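Local coordinates for invasin ipaB (Shigella flexneri, PDB 3U0C), which is the N-terminal coiled-coil region of a translocator that, with its partner IpaC, forms a pore in the host-cell membrane through which type III secretion effectors reach the cytosol, at residues Asn131-Asn134 with Gln135-Arg139; Glu149-Lys152 with Leu153-Glu157; Glu157-Leu160 with Thr161-Lys164. One frame throughout, in Å; residues are numbered along the deposited sequence.

Contact 1 (Asn131-Asn134 with Gln135-Arg139)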
ATOM      1  N   ASN A 131     -18.328 -29.895   2.536  1.00 48.05           N
ATOM      2  CA  ASN A 131     -18.494 -31.208   1.938  1.00 53.85           C
ATOM      3  C   ASN A 131     -18.578 -32.322   2.981  1.00 54.42           C
ATOM      4  O   ASN A 131     -19.518 -33.122   2.974  1.00 49.35           O
ATOM      5  CB  ASN A 131     -17.366 -31.495   0.957  1.00 54.52           C
ATOM      6  CG  ASN A 131     -17.474 -30.657  -0.279  1.00 59.10           C
ATOM      7  OD1 ASN A 131     -18.545 -30.122  -0.562  1.00 58.53           O
ATOM      8  ND2 ASN A 131     -16.372 -30.514  -1.026  1.00 61.69           N
ATOM      9  N   LYS A 132     -17.594 -32.368   3.873  1.00 42.17           N
ATOM     10  CA  LYS A 132     -17.563 -33.395   4.893  1.00 44.79           C
ATOM     11  C   LYS A 132     -18.860 -33.407   5.710  1.00 46.32           C
ATOM     12  O   LYS A 132     -19.420 -34.464   5.974  1.00 43.81           O
ATOM     13  CB  LYS A 132     -16.338 -33.219   5.785  1.00 42.10           C
ATOM     14  CG  LYS A 132     -15.038 -33.425   5.022  1.00 60.17           C
ATOM     15  CD  LYS A 132     -13.825 -33.245   5.925  1.00 55.25           C
ATOM     16  CE  LYS A 132     -12.542 -33.335   5.122  1.00 51.07           C
ATOM     17  NZ  LYS A 132     -11.371 -33.426   6.039  1.00 50.25           N
ATOM     18  N   ILE A 133     -19.325 -32.219   6.088  1.00 52.71           N
ATOM     19  CA  ILE A 133     -20.597 -32.045   6.786  1.00 51.63           C
ATOM     20  C   ILE A 133     -21.801 -32.515   5.970  1.00 51.35           C
ATOM     21  O   ILE A 133     -22.673 -33.190   6.508  1.00 55.91           O
ATOM     22  CB  ILE A 133     -20.813 -30.569   7.200  1.00 48.94           C
ATOM     23  CG1 ILE A 133     -19.836 -30.180   8.311  1.00 45.41           C
ATOM     24  CG2 ILE A 133     -22.253 -30.332   7.635  1.00 44.31           C
ATOM     25  CD1 ILE A 133     -19.700 -28.690   8.500  1.00 41.43           C
ATOM     26  N   ASN A 134     -21.870 -32.168   4.688  1.00 48.70           N
ATOM     27  CA  ASN A 134     -23.016 -32.618   3.897  1.00 52.29           C
ATOM     28  C   ASN A 134     -22.978 -34.126   3.677  1.00 56.68           C
ATOM     29  O   ASN A 134     -23.988 -34.816   3.796  1.00 57.98           O
ATOM     30  CB  ASN A 134     -23.135 -31.868   2.574  1.00 52.26           C
ATOM     31  CG  ASN A 134     -23.468 -30.392   2.770  1.00 63.23           C
ATOM     32  OD1 ASN A 134     -23.155 -29.806   3.817  1.00 62.75           O
ATOM     33  ND2 ASN A 134     -24.113 -29.782   1.767  1.00 63.40           N
ATOM     34  N   GLN A 135     -21.788 -34.617   3.368  1.00 74.65           N
ATOM     35  CA  GLN A 135     -21.547 -36.034   3.237  1.00 71.15           C
ATOM     36  C   GLN A 135     -22.040 -36.743   4.474  1.00 67.46           C
ATOM     37  O   GLN A 135     -22.864 -37.654   4.384  1.00 66.59           O
ATOM     38  CB  GLN A 135     -20.055 -36.287   3.094  1.00 71.60           C
ATOM     39  CG  GLN A 135     -19.457 -35.760   1.806  1.00 81.02           C
ATOM     40  CD  GLN A 135     -17.976 -35.993   1.790  1.00 83.57           C
ATOM     41  OE1 GLN A 135     -17.341 -36.102   2.866  1.00 85.11           O
ATOM     42  NE2 GLN A 135     -17.393 -36.062   0.588  1.00 77.74           N
ATOM     43  N   ILE A 136     -21.534 -36.326   5.627  1.00 42.01           N
ATOM     44  CA  ILE A 136     -21.896 -36.973   6.873  1.00 42.26           C
ATOM     45  C   ILE A 136     -23.385 -36.800   7.166  1.00 39.86           C
ATOM     46  O   ILE A 136     -24.040 -37.732   7.641  1.00 40.76           O
ATOM     47  CB  ILE A 136     -21.061 -36.456   8.042  1.00 41.06           C
ATOM     48  CG1 ILE A 136     -21.273 -37.325   9.264  1.00 39.36           C
ATOM     49  CG2 ILE A 136     -21.453 -35.035   8.383  1.00 37.22           C
ATOM     50  CD1 ILE A 136     -20.366 -36.988  10.387  1.00 38.46           C
ATOM     51  N   GLN A 137     -23.923 -35.624   6.852  1.00 42.22           N
ATOM     52  CA  GLN A 137     -25.333 -35.355   7.115  1.00 50.68           C
ATOM     53  C   GLN A 137     -26.214 -36.296   6.301  1.00 45.52           C
ATOM     54  O   GLN A 137     -27.155 -36.879   6.835  1.00 46.04           O
ATOM     55  CB  GLN A 137     -25.697 -33.880   6.876  1.00 40.29           C
ATOM     56  CG  GLN A 137     -25.379 -32.993   8.085  1.00 46.71           C
ATOM     57  CD  GLN A 137     -25.678 -31.498   7.885  1.00 45.81           C
ATOM     58  OE1 GLN A 137     -26.017 -31.046   6.786  1.00 49.05           O
ATOM     59  NE2 GLN A 137     -25.536 -30.722   8.963  1.00 42.49           N
ATOM     60  N   THR A 138     -25.887 -36.460   5.019  1.00 52.34           N
ATOM     61  CA  THR A 138     -26.571 -37.435   4.183  1.00 46.00           C
ATOM     62  C   THR A 138     -26.452 -38.833   4.784  1.00 50.74           C
ATOM     63  O   THR A 138     -27.439 -39.571   4.881  1.00 50.95           O
ATOM     64  CB  THR A 138     -25.976 -37.504   2.770  1.00 53.77           C
ATOM     65  OG1 THR A 138     -26.339 -36.338   2.015  1.00 48.02           O
ATOM     66  CG2 THR A 138     -26.492 -38.743   2.074  1.00 50.38           C
ATOM     67  N   ARG A 139     -25.236 -39.202   5.175  1.00141.42           N
ATOM     68  CA  ARG A 139     -24.990 -40.518   5.770  1.00148.02           C
ATOM     69  C   ARG A 139     -25.782 -40.739   7.061  1.00138.46           C
ATOM     70  O   ARG A 139     -26.224 -41.849   7.342  1.00140.93           O
ATOM     71  CB  ARG A 139     -23.496 -40.699   6.045  1.00 95.69           C
ATOM     72  CG  ARG A 139     -23.134 -42.049   6.642  1.00 95.69           C
ATOM     73  CD  ARG A 139     -21.642 -42.256   6.849  1.00 95.69           C
ATOM     74  NE  ARG A 139     -21.344 -43.574   7.403  1.00 95.69           N
ATOM     75  CZ  ARG A 139     -20.125 -44.082   7.501  1.00 95.69           C
ATOM     76  NH1 ARG A 139     -19.077 -43.383   7.086  1.00 95.69           N
ATOM     77  NH2 ARG A 139     -19.947 -45.292   8.018  1.00 95.69           N
TER

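Contact 2 (Glu149-Lys152 with Leu153-Glu157)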
ATOM      1  N   GLU A 149     -23.759 -46.868  15.114  1.00 66.60           N
ATOM      2  CA  GLU A 149     -22.766 -45.863  14.704  1.00 66.69           C
ATOM      3  C   GLU A 149     -23.260 -44.410  14.670  1.00 65.67           C
ATOM      4  O   GLU A 149     -22.467 -43.483  14.431  1.00 61.60           O
ATOM      5  CB  GLU A 149     -22.126 -46.235  13.356  1.00 63.49           C
ATOM      6  CG  GLU A 149     -23.083 -46.283  12.178  1.00 92.33           C
ATOM      7  CD  GLU A 149     -22.385 -46.777  10.914  1.00 97.42           C
ATOM      8  OE1 GLU A 149     -21.129 -46.742  10.888  1.00 99.68           O
ATOM      9  OE2 GLU A 149     -23.074 -47.214   9.952  1.00 95.62           O
ATOM     10  N   LYS A 150     -24.555 -44.210  14.898  1.00 56.36           N
ATOM     11  CA  LYS A 150     -25.125 -42.866  14.860  1.00 51.81           C
ATOM     12  C   LYS A 150     -24.426 -41.981  15.864  1.00 51.45           C
ATOM     13  O   LYS A 150     -24.060 -40.868  15.537  1.00 50.56           O
ATOM     14  CB  LYS A 150     -26.625 -42.888  15.159  1.00 52.27           C
ATOM     15  CG  LYS A 150     -27.409 -41.766  14.510  1.00 50.20           C
ATOM     16  CD  LYS A 150     -28.806 -41.645  15.114  1.00 71.89           C
ATOM     17  CE  LYS A 150     -28.744 -41.004  16.506  1.00 72.39           C
ATOM     18  NZ  LYS A 150     -30.019 -41.172  17.276  1.00 69.89           N
ATOM     19  N   LYS A 151     -24.231 -42.482  17.083  1.00 57.24           N
ATOM     20  CA  LYS A 151     -23.652 -41.667  18.160  1.00 58.46           C
ATOM     21  C   LYS A 151     -22.317 -41.034  17.754  1.00 55.48           C
ATOM     22  O   LYS A 151     -22.054 -39.852  18.016  1.00 64.14           O
ATOM     23  CB  LYS A 151     -23.505 -42.504  19.435  1.00 64.59           C
ATOM     24  CG  LYS A 151     -22.886 -41.764  20.622  1.00 68.07           C
ATOM     25  CD  LYS A 151     -23.098 -42.529  21.938  1.00 71.84           C
ATOM     26  CE  LYS A 151     -21.904 -42.384  22.874  1.00 73.09           C
ATOM     27  NZ  LYS A 151     -22.292 -41.871  24.232  1.00 72.81           N
ATOM     28  N   LYS A 152     -21.485 -41.814  17.075  1.00 47.68           N
ATOM     29  CA  LYS A 152     -20.144 -41.382  16.705  1.00 45.91           C
ATOM     30  C   LYS A 152     -20.157 -40.356  15.574  1.00 53.15           C
ATOM     31  O   LYS A 152     -19.526 -39.307  15.695  1.00 43.86           O
ATOM     32  CB  LYS A 152     -19.293 -42.596  16.334  1.00 47.25           C
ATOM     33  CG  LYS A 152     -17.853 -42.280  15.998  1.00 65.20           C
ATOM     34  CD  LYS A 152     -17.071 -43.564  15.689  1.00 68.18           C
ATOM     35  CE  LYS A 152     -15.618 -43.262  15.324  1.00 73.89           C
ATOM     36  NZ  LYS A 152     -14.838 -44.513  15.017  1.00 78.48           N
ATOM     37  N   LEU A 153     -20.866 -40.651  14.483  1.00 43.72           N
ATOM     38  CA  LEU A 153     -21.027 -39.686  13.388  1.00 45.67           C
ATOM     39  C   LEU A 153     -21.570 -38.341  13.888  1.00 41.43           C
ATOM     40  O   LEU A 153     -21.146 -37.272  13.432  1.00 42.83           O
ATOM     41  CB  LEU A 153     -21.950 -40.236  12.299  1.00 48.23           C
ATOM     42  CG  LEU A 153     -21.507 -41.444  11.466  1.00 47.53           C
ATOM     43  CD1 LEU A 153     -22.709 -42.181  10.893  1.00 52.62           C
ATOM     44  CD2 LEU A 153     -20.560 -41.028  10.356  1.00 45.67           C
ATOM     45  N   SER A 154     -22.520 -38.392  14.819  1.00 43.11           N
ATOM     46  CA  SER A 154     -23.089 -37.166  15.368  1.00 41.63           C
ATOM     47  C   SER A 154     -22.006 -36.324  16.033  1.00 37.98           C
ATOM     48  O   SER A 154     -22.013 -35.108  15.926  1.00 36.79           O
ATOM     49  CB  SER A 154     -24.202 -37.481  16.364  1.00 39.22           C
ATOM     50  OG  SER A 154     -25.331 -38.034  15.697  1.00 40.02           O
ATOM     51  N   ARG A 155     -21.078 -36.993  16.712  1.00 58.73           N
ATOM     52  CA  ARG A 155     -19.944 -36.344  17.359  1.00 52.52           C
ATOM     53  C   ARG A 155     -18.927 -35.814  16.352  1.00 52.52           C
ATOM     54  O   ARG A 155     -18.211 -34.860  16.646  1.00 53.41           O
ATOM     55  CB  ARG A 155     -19.241 -37.302  18.327  1.00 51.00           C
ATOM     56  CG  ARG A 155     -19.969 -37.533  19.642  1.00 56.76           C
ATOM     57  CD  ARG A 155     -19.159 -38.440  20.569  1.00 63.69           C
ATOM     58  NE  ARG A 155     -18.470 -39.508  19.839  1.00 73.46           N
ATOM     59  CZ  ARG A 155     -18.724 -40.808  19.984  1.00 79.48           C
ATOM     60  NH1 ARG A 155     -19.644 -41.204  20.845  1.00 81.95           N
ATOM     61  NH2 ARG A 155     -18.058 -41.719  19.274  1.00 84.28           N
ATOM     62  N   GLU A 156     -18.853 -36.435  15.178  1.00 46.62           N
ATOM     63  CA  GLU A 156     -17.942 -35.969  14.141  1.00 46.06           C
ATOM     64  C   GLU A 156     -18.521 -34.748  13.445  1.00 42.93           C
ATOM     65  O   GLU A 156     -17.794 -33.888  12.941  1.00 44.28           O
ATOM     66  CB  GLU A 156     -17.717 -37.043  13.087  1.00 56.75           C
ATOM     67  CG  GLU A 156     -17.177 -38.364  13.586  1.00 65.93           C
ATOM     68  CD  GLU A 156     -17.001 -39.344  12.434  1.00 77.72           C
ATOM     69  OE1 GLU A 156     -17.256 -38.938  11.271  1.00 78.16           O
ATOM     70  OE2 GLU A 156     -16.614 -40.510  12.684  1.00 83.04           O
ATOM     71  N   GLU A 157     -19.843 -34.703  13.384  1.00 44.83           N
ATOM     72  CA  GLU A 157     -20.512 -33.593  12.749  1.00 46.97           C
ATOM     73  C   GLU A 157     -20.467 -32.354  13.632  1.00 42.53           C
ATOM     74  O   GLU A 157     -20.442 -31.253  13.125  1.00 41.63           O
ATOM     75  CB  GLU A 157     -21.952 -33.942  12.391  1.00 44.46           C
ATOM     76  CG  GLU A 157     -22.797 -32.739  12.041  1.00 52.45           C
ATOM     77  CD  GLU A 157     -24.244 -33.106  11.804  1.00 61.02           C
ATOM     78  OE1 GLU A 157     -24.712 -34.120  12.371  1.00 57.86           O
ATOM     79  OE2 GLU A 157     -24.916 -32.376  11.043  1.00 68.86           O
TER

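Contact 3 (Glu157-Leu160 with Thr161-Lys164)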
ATOM      1  N   GLU A 157     -19.843 -34.703  13.384  1.00 44.83           N
ATOM      2  CA  GLU A 157     -20.512 -33.593  12.749  1.00 46.97           C
ATOM      3  C   GLU A 157     -20.467 -32.354  13.632  1.00 42.53           C
ATOM      4  O   GLU A 157     -20.442 -31.253  13.125  1.00 41.63           O
ATOM      5  CB  GLU A 157     -21.952 -33.942  12.391  1.00 44.46           C
ATOM      6  CG  GLU A 157     -22.797 -32.739  12.041  1.00 52.45           C
ATOM      7  CD  GLU A 157     -24.244 -33.106  11.804  1.00 61.02           C
ATOM      8  OE1 GLU A 157     -24.712 -34.120  12.371  1.00 57.86           O
ATOM      9  OE2 GLU A 157     -24.916 -32.376  11.043  1.00 68.86           O
ATOM     10  N   ILE A 158     -20.461 -32.519  14.949  1.00 41.98           N
ATOM     11  CA  ILE A 158     -20.351 -31.356  15.817  1.00 42.50           C
ATOM     12  C   ILE A 158     -18.942 -30.818  15.710  1.00 39.88           C
ATOM     13  O   ILE A 158     -18.709 -29.616  15.833  1.00 38.85           O
ATOM     14  CB  ILE A 158     -20.659 -31.680  17.291  1.00 40.48           C
ATOM     15  CG1 ILE A 158     -19.770 -32.824  17.784  1.00 72.95           C
ATOM     16  CG2 ILE A 158     -22.125 -31.999  17.467  1.00 40.79           C
ATOM     17  CD1 ILE A 158     -19.407 -32.770  19.280  1.00 72.70           C
ATOM     18  N   GLN A 159     -18.002 -31.721  15.463  1.00 46.04           N
ATOM     19  CA  GLN A 159     -16.615 -31.328  15.334  1.00 40.83           C
ATOM     20  C   GLN A 159     -16.355 -30.602  14.018  1.00 42.32           C
ATOM     21  O   GLN A 159     -15.684 -29.581  14.002  1.00 39.52           O
ATOM     22  CB  GLN A 159     -15.688 -32.529  15.515  1.00 41.77           C
ATOM     23  CG  GLN A 159     -15.621 -32.995  16.959  1.00 51.03           C
ATOM     24  CD  GLN A 159     -15.275 -31.868  17.905  1.00 50.93           C
ATOM     25  OE1 GLN A 159     -14.766 -30.817  17.478  1.00 57.32           O
ATOM     26  NE2 GLN A 159     -15.543 -32.068  19.196  1.00 40.92           N
ATOM     27  N   LEU A 160     -16.899 -31.112  12.918  1.00 43.23           N
ATOM     28  CA  LEU A 160     -16.705 -30.464  11.627  1.00 43.89           C
ATOM     29  C   LEU A 160     -17.384 -29.107  11.619  1.00 45.58           C
ATOM     30  O   LEU A 160     -16.964 -28.182  10.921  1.00 39.93           O
ATOM     31  CB  LEU A 160     -17.258 -31.315  10.492  1.00 42.85           C
ATOM     32  CG  LEU A 160     -16.478 -32.597  10.168  1.00 50.54           C
ATOM     33  CD1 LEU A 160     -17.321 -33.529   9.296  1.00 45.37           C
ATOM     34  CD2 LEU A 160     -15.136 -32.263   9.506  1.00 43.84           C
ATOM     35  N   THR A 161     -18.453 -29.004  12.400  1.00 48.33           N
ATOM     36  CA  THR A 161     -19.169 -27.752  12.504  1.00 35.83           C
ATOM     37  C   THR A 161     -18.348 -26.725  13.281  1.00 36.52           C
ATOM     38  O   THR A 161     -18.251 -25.570  12.873  1.00 34.01           O
ATOM     39  CB  THR A 161     -20.549 -27.961  13.119  1.00 35.91           C
ATOM     40  OG1 THR A 161     -21.391 -28.620  12.159  1.00 38.46           O
ATOM     41  CG2 THR A 161     -21.163 -26.640  13.515  1.00 34.77           C
ATOM     42  N   ILE A 162     -17.735 -27.157  14.377  1.00 37.36           N
ATOM     43  CA  ILE A 162     -16.888 -26.285  15.168  1.00 38.66           C
ATOM     44  C   ILE A 162     -15.686 -25.800  14.364  1.00 40.81           C
ATOM     45  O   ILE A 162     -15.200 -24.684  14.564  1.00 36.25           O
ATOM     46  CB  ILE A 162     -16.385 -26.982  16.415  1.00 38.77           C
ATOM     47  CG1 ILE A 162     -17.551 -27.243  17.362  1.00 37.25           C
ATOM     48  CG2 ILE A 162     -15.315 -26.136  17.098  1.00 36.39           C
ATOM     49  CD1 ILE A 162     -17.110 -27.689  18.706  1.00 37.59           C
ATOM     50  N   LYS A 163     -15.213 -26.648  13.453  1.00 41.95           N
ATOM     51  CA  LYS A 163     -14.062 -26.306  12.634  1.00 47.63           C
ATOM     52  C   LYS A 163     -14.451 -25.325  11.549  1.00 43.27           C
ATOM     53  O   LYS A 163     -13.711 -24.391  11.254  1.00 49.58           O
ATOM     54  CB  LYS A 163     -13.440 -27.563  12.023  1.00 39.52           C
ATOM     55  CG  LYS A 163     -12.570 -28.338  12.986  1.00 39.88           C
ATOM     56  CD  LYS A 163     -11.832 -29.447  12.259  1.00 52.22           C
ATOM     57  CE  LYS A 163     -12.172 -30.812  12.844  1.00 55.19           C
ATOM     58  NZ  LYS A 163     -11.018 -31.359  13.604  1.00 56.19           N
ATOM     59  N   LYS A 164     -15.620 -25.545  10.965  1.00 41.39           N
ATOM     60  CA  LYS A 164     -16.126 -24.695   9.900  1.00 38.99           C
ATOM     61  C   LYS A 164     -16.501 -23.297  10.409  1.00 35.07           C
ATOM     62  O   LYS A 164     -16.254 -22.312   9.722  1.00 36.34           O
ATOM     63  CB  LYS A 164     -17.324 -25.356   9.228  1.00 44.38           C
ATOM     64  CG  LYS A 164     -18.116 -24.449   8.299  1.00 48.53           C
ATOM     65  CD  LYS A 164     -19.543 -24.979   8.125  1.00 58.48           C
ATOM     66  CE  LYS A 164     -20.430 -23.896   7.523  1.00 69.59           C
ATOM     67  NZ  LYS A 164     -20.229 -22.561   8.197  1.00 71.45           N
TER

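Contact 1 (Asn131-Asn134 with Gln135-Arg139)
Ile133 and Gln137 meet because of their first torsions. In Ile133 the branch CG2 stands anti to the backbone N and beside the carbonyl carbon, which puts it on the side of the next turn. In Gln137 CG lies anti to the carbonyl carbon (chi1 -84°), and the chain continues extended through chi2 of 178°. The two side chains therefore run side by side and point the same way, an i to i+4 pairing on one face of helix 71-141, the first long arm of the antiparallel helical coiled coil. The methyl Ile133 CG2 stands above the plane of the amide, 3.6 Å from both Gln137 CD and Gln137 NE2 and 3.9 Å from Gln137 OE1, an approach over the face. The amide nitrogen has its polar partner across the arms: Gln137 NE2 is hydrogen-bonded to Glu157 OE2 on helix 150-197. Ile133 is buried and its side chain also packs on Leu160 and Lys164 of that helix, so the methyl-on-amide contact lies beside the seam between the two arms.

On another face, the extended chain of Gln135 crosses the start of the Lys132 side chain at a slant. Its OE1 comes 3.4 Å from Lys132 CA and 4.1 Å from Lys132 CG. Beneath both pairs runs regular alpha-helical bonding, for instance Ile136 N to Lys132 O at 2.8 Å. Farther along, Asn134 O draws two donors from one residue. The hydroxyl contributes a weak hydrogen bond, with Thr138 OG1 3.3 Å from Asn134 O. The backbone one is much stronger: Thr138 N lies 2.8 Å from Asn134 O, with the N-H pointing almost straight at the oxygen (173°).

Contact 2 (Glu149-Lys152 with Leu153-Glu157)
The guanidinium of Arg155 lies against the preceding turn of its own helix, with one face turned to the backbone of Lys151 and Lys152. Lys152 CA stands 3.3 Å above the plane of that Arg155 group and Lys151 O stands 3.8 Å above it, both displaced toward the rim. At the edge, in the plane, Lys151 CE approaches Arg155 NH1 at 3.3 Å. The other terminal nitrogen, Arg155 NH2, is 3.3 Å from Lys152 CB. A bend at chi3 (-38°) folds the arginine back into this position, where the neighbouring lysines offer it their aliphatic carbons.

This is the first turn of helix 150-197, just after the loop that joins the two long arms of the coiled coil. Within it Leu153 N bonds to Glu149 O at 3.3 Å. Lys150 O is gripped twice, by Ser154 N at 3.0 Å and by Ser154 OG, which comes from above the carbonyl plane. Leu153, buried, packs on Leu140 of helix 71-141 and on Leu143 of the loop.

Lys151 NZ lies 4.4 Å from Arg155 NH1, a like-charged pair that probably costs some energy. Lys152 NZ is 5.0 Å from Glu156 OE2, too far for a salt bridge, and this pair probably gives no more than a modest attraction.

Contact 3 (Glu157-Leu160 with Thr161-Lys164)
Ile162 can be followed outward from its backbone, starting at CB, where Ile162 CB rests 3.6 Å from both Ile158 O and Gln159 O, the carbonyls of the preceding turn. The next atom, CG1, moves in closer, with Ile162 CG1 at 3.1 Å from Ile158 O. At the tip, Ile162 CD1 has drawn off to 3.8 Å from Ile158 O. The same methyl, Ile162 CD1, comes to 4.1 Å from Gln159 OE1. Gln159 reaches this methyl because its chain turns at chi2 (-53°) after leaving the backbone, which swings the amide round until the two side chains lie alongside each other, pointing the same way. The pair is an i to i+3 contact on an exposed side of helix 150-197, the second arm of the antiparallel coiled coil. Lys163 brings its CG near Gln159 O; its own chain bends only farther out, at chi3 and chi4.

Leu160 and Lys164 belong to a different side: their side chains pack on helix 71-141, Leu160 against Lys132 and Ile133, Lys164 against Ile133. Glu157 and Thr161 meet through a shared carbonyl. Thr161 OG1 bonds to Glu157 O at 3.0 Å, and Thr161 N reaches the same oxygen, Glu157 O, at 3.1 Å. The two donors arrive from opposite faces of the carbonyl plane. The hydroxyl lies closer to that plane and more nearly in line with the carbonyl (C=O...O angle 160°), whereas the amide nitrogen sits well above it.

Two features follow for the chemistry. The threonine hydroxyl satisfies itself within its own helix, on a carbonyl that already serves the backbone, and sharing that oxygen probably weakens the backbone bond a little. The Gln159 and Ile162 contact, by contrast, is van der Waals in character and supplies no polar partner for the amide.

In the fold
Following the chain, contact 1 lies near the end of helix 71-141. The loop before residue 150 then turns the chain back, and contacts 2 and 3 lie on successive turns at the start of helix 150-197. Each contact joins consecutive segments within one helix, so none closes a long loop; they stand in series, contacts 2 and 3 sharing Glu157 without crossing. The centres of all three are about 11 Å from one another. Contact 1 touches the other two across the arms: Ile136 packs on the backbone of Leu153, and Arg139 and Glu149 form a long, weak ion pair, tying together the loop end of the hairpin's two antiparallel helices.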